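Local atomic coordinates of probable dipeptidase (Pseudomonas aeruginosa, PDB entry 3B40), a protein that probably acts as a metal-dependent dipeptidase of the membrane dipeptidase family M19, hydrolysing the peptide bond of dipeptides. Residues S164-N169 with R176-F181; R272-P277 with Y299-G304; P306-W311 with G317-A322. The protein carries 11 engineered substitutions. All blocks are in the same frame, centred on the assembly; numbering follows the deposited sequence.

Contact 1 of 3, residues S164-N169 with R176-F181; sequences SYVGNN and RPLPFF. Engineered in segment 164-169: S164 (natural residue Asn).
V166 pushes its two methyls against different partners of segment 176-181. CG2 stands over the centre of one face of the R176 guanidinium, 3.5 Å from CZ; the arginine chain bends at chi3 (-71°) to bring its flat end under that methyl, while NH1 is hydrogen-bonded to Q213. CG1, trans to the backbone N (chi1 178°), is turned the other way and packs tightly on the branch of L178, 3.3 Å from its CG. At G167 the backbones join: its N donates to R176 O at 3.0 Å, nearly straight at 164°. The same glycine has its CA near the plane of the F181 ring, at the ring's edge, 3.9 Å from CD2. The backbone of G167 has a positive phi at which a CB would press on the carbonyl O of V166, and the edge of F181 stands close by as well. N168 adds a looser touch, OD1 lying 4.1 Å from P177 CB, while its ND2 bonds to S184 O. D183 joins both segments through OD2, which accepts from the backbone N of N168 and of L178. This is the long beta-alpha connection after strand 160-162 of a TIM-barrel fold, leading to helix 193-205 and folded back on itself.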
loop_
_atom_site.group_PDB
_atom_site.type_symbol
_atom_site.label_atom_id
_atom_site.label_comp_id
_atom_site.label_asym_id
_atom_site.label_seq_id
_atom_site.Cartn_x
_atom_site.Cartn_y
_atom_site.Cartn_z
ATOM N N SER A 164 8.159 -5.844 2.710
ATOM C CA SER A 164 7.585 -5.817 4.049
ATOM C C SER A 164 6.110 -5.643 4.099
ATOM O O SER A 164 5.510 -5.110 3.182
ATOM C CB SER A 164 8.213 -4.708 4.897
ATOM O OG SER A 164 9.608 -4.882 5.023
ATOM N N TYR A 165 5.538 -6.133 5.191
ATOM C CA TYR A 165 4.251 -5.705 5.690
ATOM C C TYR A 165 4.455 -5.374 7.185
ATOM O O TYR A 165 5.574 -5.031 7.613
ATOM C CB TYR A 165 3.204 -6.805 5.446
ATOM C CG TYR A 165 1.762 -6.417 5.684
ATOM C CD1 TYR A 165 1.115 -5.445 4.892
ATOM C CD2 TYR A 165 1.030 -7.040 6.693
ATOM C CE1 TYR A 165 -0.254 -5.099 5.125
ATOM C CE2 TYR A 165 -0.293 -6.690 6.946
ATOM C CZ TYR A 165 -0.939 -5.731 6.152
ATOM O OH TYR A 165 -2.263 -5.436 6.410
ATOM N N VAL A 166 3.383 -5.416 7.960
ATOM C CA VAL A 166 3.460 -5.475 9.435
ATOM C C VAL A 166 4.199 -6.772 9.853
ATOM O O VAL A 166 3.963 -7.842 9.276
ATOM C CB VAL A 166 2.020 -5.415 10.042
ATOM C CG1 VAL A 166 2.062 -5.534 11.546
ATOM C CG2 VAL A 166 1.338 -4.095 9.686
ATOM N N GLY A 167 5.110 -6.678 10.824
ATOM C CA GLY A 167 5.873 -7.837 11.282
ATOM C C GLY A 167 7.227 -7.900 10.587
ATOM O O GLY A 167 7.322 -7.642 9.395
ATOM N N ASN A 168 8.287 -8.189 11.332
ATOM C CA ASN A 168 9.597 -8.407 10.722
ATOM C C ASN A 168 9.534 -9.673 9.901
ATOM O O ASN A 168 8.704 -10.542 10.168
ATOM C CB ASN A 168 10.686 -8.586 11.789
ATOM C CG ASN A 168 11.006 -7.300 12.551
ATOM O OD1 ASN A 168 10.803 -6.196 12.053
ATOM N ND2 ASN A 168 11.561 -7.444 13.761
ATOM N N ASN A 169 10.406 -9.804 8.906
ATOM C CA ASN A 169 10.589 -11.113 8.280
ATOM C C ASN A 169 12.081 -11.336 8.034
ATOM O O ASN A 169 12.903 -10.458 8.361
ATOM C CB ASN A 169 9.751 -11.239 6.975
ATOM C CG ASN A 169 10.204 -10.289 5.904
ATOM O OD1 ASN A 169 11.370 -10.344 5.443
ATOM N ND2 ASN A 169 9.299 -9.407 5.477
ATOM N N ARG A 176 6.966 -1.629 11.423
ATOM C CA ARG A 176 5.966 -1.970 12.447
ATOM C C ARG A 176 6.195 -3.381 12.934
ATOM O O ARG A 176 5.440 -4.297 12.552
ATOM C CB ARG A 176 4.552 -1.814 11.883
ATOM C CG ARG A 176 4.122 -0.347 11.757
ATOM C CD ARG A 176 2.674 -0.263 11.292
ATOM N NE ARG A 176 2.528 -0.664 9.887
ATOM C CZ ARG A 176 1.380 -0.619 9.208
ATOM N NH1 ARG A 176 1.346 -1.000 7.925
ATOM N NH2 ARG A 176 0.263 -0.201 9.814
ATOM N N PRO A 177 7.244 -3.570 13.758
ATOM C CA PRO A 177 7.456 -4.875 14.385
ATOM C C PRO A 177 6.251 -5.214 15.273
ATOM O O PRO A 177 5.707 -4.330 15.974
ATOM C CB PRO A 177 8.753 -4.697 15.234
ATOM C CG PRO A 177 9.059 -3.245 15.278
ATOM C CD PRO A 177 8.234 -2.548 14.190
ATOM N N LEU A 178 5.799 -6.461 15.197
ATOM C CA LEU A 178 4.696 -6.879 16.063
ATOM C C LEU A 178 5.123 -7.696 17.273
ATOM O O LEU A 178 5.696 -8.792 17.123
ATOM C CB LEU A 178 3.701 -7.740 15.312
ATOM C CG LEU A 178 2.748 -7.125 14.310
ATOM C CD1 LEU A 178 1.652 -8.184 14.067
ATOM C CD2 LEU A 178 2.182 -5.805 14.848
ATOM N N PRO A 179 4.750 -7.220 18.471
ATOM C CA PRO A 179 5.075 -7.949 19.693
ATOM C C PRO A 179 4.357 -9.302 19.778
ATOM O O PRO A 179 4.869 -10.225 20.393
ATOM C CB PRO A 179 4.621 -7.006 20.798
ATOM C CG PRO A 179 3.569 -6.168 20.193
ATOM C CD PRO A 179 3.985 -5.991 18.745
ATOM N N PHE A 180 3.204 -9.425 19.126
ATOM C CA PHE A 180 2.545 -10.735 18.955
ATOM C C PHE A 180 3.393 -11.794 18.202
ATOM O O PHE A 180 3.215 -13.005 18.419
ATOM C CB PHE A 180 1.195 -10.540 18.260
ATOM C CG PHE A 180 0.285 -11.737 18.355
ATOM C CD1 PHE A 180 -0.267 -12.116 19.584
ATOM C CD2 PHE A 180 -0.047 -12.458 17.215
ATOM C CE1 PHE A 180 -1.132 -13.244 19.689
ATOM C CE2 PHE A 180 -0.905 -13.586 17.303
ATOM C CZ PHE A 180 -1.452 -13.967 18.537
ATOM N N PHE A 181 4.296 -11.348 17.320
ATOM C CA PHE A 181 5.232 -12.246 16.593
ATOM C C PHE A 181 6.589 -12.385 17.322
ATOM O O PHE A 181 7.551 -12.946 16.783
ATOM C CB PHE A 181 5.509 -11.693 15.185
ATOM C CG PHE A 181 4.297 -11.652 14.272
ATOM C CD1 PHE A 181 3.137 -12.375 14.578
ATOM C CD2 PHE A 181 4.350 -10.927 13.063
ATOM C CE1 PHE A 181 2.021 -12.329 13.708
ATOM C CE2 PHE A 181 3.257 -10.876 12.195
ATOM C CZ PHE A 181 2.085 -11.581 12.518
#

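Contact 2 of 3, residues R272-P277 with Y299-G304; sequences RPLSKP and YALMPG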
loop_
_atom_site.group_PDB
_atom_site.type_symbol
_atom_site.label_atom_id
_atom_site.label_comp_id
_atom_site.label_asym_id
_atom_site.label_seq_id
_atom_site.Cartn_x
_atom_site.Cartn_y
_atom_site.Cartn_z
ATOM N N ARG A 272 -4.091 12.264 9.472
ATOM C CA ARG A 272 -4.506 13.091 10.598
ATOM C C ARG A 272 -4.144 12.411 11.931
ATOM O O ARG A 272 -4.544 11.264 12.140
ATOM C CB ARG A 272 -6.013 13.300 10.545
ATOM C CG ARG A 272 -6.539 14.158 11.681
ATOM C CD ARG A 272 -8.059 14.173 11.713
ATOM N NE ARG A 272 -8.604 15.007 10.659
ATOM C CZ ARG A 272 -9.902 15.144 10.421
ATOM N NH1 ARG A 272 -10.767 14.491 11.179
ATOM N NH2 ARG A 272 -10.335 15.918 9.418
ATOM N N PRO A 273 -3.412 13.116 12.829
ATOM C CA PRO A 273 -3.120 12.602 14.178
ATOM C C PRO A 273 -4.422 12.329 14.964
ATOM O O PRO A 273 -5.372 13.078 14.826
ATOM C CB PRO A 273 -2.327 13.737 14.853
ATOM C CG PRO A 273 -1.927 14.677 13.765
ATOM C CD PRO A 273 -2.805 14.440 12.576
ATOM N N LEU A 274 -4.459 11.267 15.760
ATOM C CA LEU A 274 -5.662 10.912 16.511
ATOM C C LEU A 274 -6.104 12.060 17.413
ATOM O O LEU A 274 -5.276 12.691 18.091
ATOM C CB LEU A 274 -5.422 9.654 17.354
ATOM C CG LEU A 274 -5.110 8.343 16.608
ATOM C CD1 LEU A 274 -4.793 7.223 17.609
ATOM C CD2 LEU A 274 -6.220 7.894 15.672
ATOM N N SER A 275 -7.404 12.348 17.383
ATOM C CA SER A 275 -8.014 13.390 18.217
ATOM C C SER A 275 -7.934 13.025 19.692
ATOM O O SER A 275 -7.854 11.844 20.043
ATOM C CB SER A 275 -9.470 13.607 17.823
ATOM O OG SER A 275 -10.233 12.438 18.064
ATOM N N LYS A 276 -7.959 14.041 20.555
ATOM C CA LYS A 276 -7.854 13.821 22.007
ATOM C C LYS A 276 -8.887 12.842 22.591
ATOM O O LYS A 276 -8.521 11.983 23.418
ATOM C CB LYS A 276 -7.826 15.154 22.786
ATOM C CG LYS A 276 -7.327 15.015 24.221
ATOM C CD LYS A 276 -5.981 14.284 24.254
ATOM C CE LYS A 276 -5.146 14.668 25.480
ATOM N NZ LYS A 276 -5.503 13.870 26.674
ATOM N N PRO A 277 -10.183 12.950 22.175
ATOM C CA PRO A 277 -11.146 11.956 22.700
ATOM C C PRO A 277 -10.765 10.500 22.439
ATOM O O PRO A 277 -11.090 9.615 23.243
ATOM C CB PRO A 277 -12.456 12.309 21.974
ATOM C CG PRO A 277 -12.321 13.784 21.692
ATOM C CD PRO A 277 -10.857 13.946 21.315
ATOM N N TYR A 299 2.095 3.142 18.996
ATOM C CA TYR A 299 1.409 2.096 19.756
ATOM C C TYR A 299 -0.071 2.400 19.959
ATOM O O TYR A 299 -0.764 1.642 20.647
ATOM C CB TYR A 299 2.063 1.908 21.129
ATOM C CG TYR A 299 3.534 1.503 21.111
ATOM C CD1 TYR A 299 4.130 0.957 19.967
ATOM C CD2 TYR A 299 4.304 1.619 22.271
ATOM C CE1 TYR A 299 5.475 0.599 19.970
ATOM C CE2 TYR A 299 5.642 1.254 22.299
ATOM C CZ TYR A 299 6.218 0.748 21.154
ATOM O OH TYR A 299 7.521 0.388 21.198
ATOM N N ALA A 300 -0.525 3.529 19.400
ATOM C CA ALA A 300 -1.923 3.918 19.414
ATOM C C ALA A 300 -2.618 3.247 18.246
ATOM O O ALA A 300 -3.791 2.872 18.348
ATOM C CB ALA A 300 -2.067 5.433 19.280
ATOM N N LEU A 301 -1.895 3.111 17.132
ATOM C CA LEU A 301 -2.503 2.648 15.864
ATOM C C LEU A 301 -2.437 1.147 15.704
ATOM O O LEU A 301 -3.036 0.581 14.795
ATOM C CB LEU A 301 -1.851 3.354 14.664
ATOM C CG LEU A 301 -1.916 4.885 14.628
ATOM C CD1 LEU A 301 -1.125 5.440 13.439
ATOM C CD2 LEU A 301 -3.358 5.384 14.569
ATOM N N MET A 302 -1.695 0.493 16.598
ATOM C CA MET A 302 -1.556 -0.945 16.555
ATOM C C MET A 302 -1.080 -1.397 17.935
ATOM O O MET A 302 -0.486 -0.601 18.668
ATOM C CB MET A 302 -0.521 -1.319 15.487
ATOM C CG MET A 302 0.899 -0.907 15.892
ATOM S SD MET A 302 2.174 -1.905 15.131
ATOM C CE MET A 302 3.638 -1.022 15.726
ATOM N N PRO A 303 -1.403 -2.640 18.334
ATOM C CA PRO A 303 -0.840 -3.175 19.577
ATOM C C PRO A 303 0.668 -3.422 19.487
ATOM O O PRO A 303 1.086 -4.551 19.256
ATOM C CB PRO A 303 -1.606 -4.491 19.766
ATOM C CG PRO A 303 -2.097 -4.839 18.397
ATOM C CD PRO A 303 -2.385 -3.559 17.730
ATOM N N GLY A 304 1.463 -2.377 19.698
ATOM C CA GLY A 304 2.914 -2.429 19.417
ATOM C C GLY A 304 3.836 -2.535 20.629
ATOM O O GLY A 304 5.049 -2.753 20.498
#
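L274 reaches across from segment 272-277 to A300 and L301, in one of the long excursions that a TIM-barrel chain makes between its strands, here the helix-rich connection from strand 261-265 to strand 354-357. The contact is small and wholly apolar. CD1 of L274 does most of the touching, meeting the methyl of A300 with 3.7 Å between CD1 and CB. The same CD1 lies 3.8 Å from CD2 of L301, and the other methyl of L274, CD2, is 4.0 Å from that L301 CD2. The two leucine side chains run past each other in opposite directions, and a single methyl of L301 meets both methyls of L274.

The backbones stay well apart, with the CA atoms of L274 and A300 8.4 Å from each other, and the side chains span the gap. L274 directs its CB at the opposing segment, as does A300; the CB of L301 points across rather than at L274, and its chain, with CG anti to the carbonyl carbon (chi1 -58°), carries CD2 over to the leucine.

Farther out, helix 276-288 packs on this cluster: L279 and L282 lie against L274, and L282 also covers A300, while I243 lies against L301. S275 occupies the N-cap position of that helix, and its hydroxyl bonds to E330. R272 forms a salt bridge with E337. On the other segment the chain turns back at P303, the centre of an inverse gamma turn, and the carbonyl C of G304 stands 3.5 Å above the plane of the Y299 ring, displaced toward its rim.

Contact 3 of 3, residues P306-W311 with G317-A322; sequences PIITIW and GEYASA. With MG (magnesium ion), chain D.
The rings of W311 and Y319 meet at right angles in an offset edge-to-face pair, the six-membered ring of the indole presenting its edge to one face of the phenol with centroids 5.3 Å apart. CH2 of W311 lies over the rim of that face. Its neighbour CZ3 lies 3.5 Å from Y319 CB, which sits near the indole plane. I308 of the same segment has CG1 over one face of the tryptophan, and from there its CD1 comes obliquely to the Y319 ring, 4.1 Å from CE2. Y319 holds its ring trans to the backbone N (chi1 175°), and F289 makes a further edge-to-face contact with it. Thus a 3-10 turn, 306-310, is packed on helix 313-328, which follows within the same excursion of the TIM-barrel chain; R315 of that helix makes a cation-pi contact with W311. The carbonyl O of G317 accepts from both the backbone N and the hydroxyl of S321, one turn farther on, with 2.7 Å from O to OG and the donors reaching it from opposite faces of the carbonyl plane. E318 binds the magnesium ion through OE2 at 2.3 Å and, longer, OE1 at 2.7 Å.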
loop_
_atom_site.group_PDB
_atom_site.type_symbol
_atom_site.label_atom_id
_atom_site.label_comp_id
_atom_site.label_asym_id
_atom_site.label_seq_id
_atom_site.Cartn_x
_atom_site.Cartn_y
_atom_site.Cartn_z
ATOM N N PRO A 306 6.201 -3.646 23.285
ATOM C CA PRO A 306 7.112 -4.798 23.342
ATOM C C PRO A 306 6.727 -5.864 24.366
ATOM O O PRO A 306 6.795 -7.049 24.059
ATOM C CB PRO A 306 8.463 -4.144 23.663
ATOM C CG PRO A 306 8.362 -2.834 22.970
ATOM C CD PRO A 306 6.959 -2.380 23.277
ATOM N N ILE A 307 6.329 -5.439 25.560
ATOM C CA ILE A 307 5.924 -6.374 26.632
ATOM C C ILE A 307 4.755 -7.276 26.211
ATOM O O ILE A 307 4.593 -8.359 26.759
ATOM C CB ILE A 307 5.571 -5.604 27.948
ATOM C CG1 ILE A 307 5.471 -6.541 29.165
ATOM C CG2 ILE A 307 4.285 -4.820 27.775
ATOM C CD1 ILE A 307 6.717 -7.198 29.540
ATOM N N ILE A 308 3.974 -6.854 25.208
ATOM C CA ILE A 308 2.804 -7.647 24.747
ATOM C C ILE A 308 3.257 -9.068 24.327
ATOM O O ILE A 308 2.475 -10.020 24.344
ATOM C CB ILE A 308 2.002 -6.883 23.638
ATOM C CG1 ILE A 308 1.311 -5.636 24.236
ATOM C CG2 ILE A 308 1.011 -7.814 22.934
ATOM C CD1 ILE A 308 0.669 -4.683 23.222
ATOM N N THR A 309 4.539 -9.253 24.027
ATOM C CA THR A 309 4.994 -10.601 23.644
ATOM C C THR A 309 4.771 -11.684 24.733
ATOM O O THR A 309 4.633 -12.877 24.407
ATOM C CB THR A 309 6.485 -10.639 23.201
ATOM O OG1 THR A 309 6.774 -11.929 22.620
ATOM C CG2 THR A 309 7.432 -10.389 24.391
ATOM N N ILE A 310 4.718 -11.271 26.003
ATOM C CA ILE A 310 4.499 -12.231 27.124
ATOM C C ILE A 310 3.027 -12.514 27.462
ATOM O O ILE A 310 2.736 -13.436 28.238
ATOM C CB ILE A 310 5.274 -11.851 28.435
ATOM C CG1 ILE A 310 4.648 -10.617 29.114
ATOM C CG2 ILE A 310 6.734 -11.553 28.116
ATOM C CD1 ILE A 310 4.988 -10.470 30.610
ATOM N N TRP A 311 2.106 -11.758 26.867
ATOM C CA TRP A 311 0.669 -11.952 27.073
ATOM C C TRP A 311 0.110 -13.284 26.534
ATOM O O TRP A 311 0.456 -13.723 25.424
ATOM C CB TRP A 311 -0.114 -10.830 26.389
ATOM C CG TRP A 311 0.004 -9.485 27.025
ATOM C CD1 TRP A 311 0.850 -9.121 28.033
ATOM C CD2 TRP A 311 -0.745 -8.312 26.685
ATOM N NE1 TRP A 311 0.668 -7.795 28.343
ATOM C CE2 TRP A 311 -0.320 -7.281 27.547
ATOM C CE3 TRP A 311 -1.759 -8.038 25.750
ATOM C CZ2 TRP A 311 -0.850 -5.988 27.485
ATOM C CZ3 TRP A 311 -2.297 -6.761 25.703
ATOM C CH2 TRP A 311 -1.843 -5.757 26.553
ATOM N N GLY A 317 -5.986 -10.878 22.248
ATOM C CA GLY A 317 -7.267 -10.798 21.570
ATOM C C GLY A 317 -8.185 -9.727 22.124
ATOM O O GLY A 317 -8.703 -8.911 21.376
ATOM N N GLU A 318 -8.356 -9.710 23.446
ATOM C CA GLU A 318 -9.209 -8.728 24.109
ATOM C C GLU A 318 -8.740 -7.291 23.919
ATOM O O GLU A 318 -9.528 -6.388 23.619
ATOM C CB GLU A 318 -9.287 -9.033 25.597
ATOM C CG GLU A 318 -10.504 -9.834 25.985
ATOM C CD GLU A 318 -10.718 -9.830 27.471
ATOM O OE1 GLU A 318 -10.851 -10.934 28.063
ATOM O OE2 GLU A 318 -10.737 -8.720 28.061
ATOM N N TYR A 319 -7.447 -7.085 24.120
ATOM C CA TYR A 319 -6.852 -5.772 23.982
ATOM C C TYR A 319 -6.884 -5.259 22.530
ATOM O O TYR A 319 -7.415 -4.166 22.279
ATOM C CB TYR A 319 -5.415 -5.790 24.532
ATOM C CG TYR A 319 -4.703 -4.500 24.307
ATOM C CD1 TYR A 319 -4.968 -3.393 25.097
ATOM C CD2 TYR A 319 -3.748 -4.385 23.290
ATOM C CE1 TYR A 319 -4.312 -2.176 24.869
ATOM C CE2 TYR A 319 -3.101 -3.198 23.058
ATOM C CZ TYR A 319 -3.367 -2.095 23.849
ATOM O OH TYR A 319 -2.704 -0.912 23.602
ATOM N N ALA A 320 -6.294 -6.033 21.605
ATOM C CA ALA A 320 -6.349 -5.755 20.148
ATOM C C ALA A 320 -7.773 -5.429 19.675
ATOM O O ALA A 320 -8.012 -4.387 19.055
ATOM C CB ALA A 320 -5.756 -6.952 19.334
ATOM N N SER A 321 -8.733 -6.307 19.988
ATOM C CA SER A 321 -10.141 -6.056 19.581
ATOM C C SER A 321 -10.632 -4.724 20.092
ATOM O O SER A 321 -11.145 -3.914 19.318
ATOM C CB SER A 321 -11.074 -7.165 20.031
ATOM O OG SER A 321 -10.597 -8.408 19.537
ATOM N N ALA A 322 -10.432 -4.472 21.380
ATOM C CA ALA A 322 -10.833 -3.200 21.977
ATOM C C ALA A 322 -10.131 -1.984 21.394
ATOM O O ALA A 322 -10.747 -0.927 21.251
ATOM C CB ALA A 322 -10.643 -3.226 23.504
HETATM MG MG MG D . -11.735 -9.304 30.070
#

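All three contacts lie in connections between barrel strands, away from the centre of the chain, the centre of contact 1 about 16 Å from it and that of contact 3 about 25 Å. Contact 1 is partly buried and mixed, with a backbone bond and a charged group beside apolar packing; contacts 2 and 3 are buried but smaller, aliphatic in one and aromatic in the other. Contacts 2 and 3 share one connection, and P303 touches both I308 and Y319. P179 ties contact 1 to both: its CG is 3.1 Å from P303 O, and its O is 3.3 Å from T309 CB. A magnesium ion is bound by E318 of the contact 3 helix, beside the aromatic packing rather than in it.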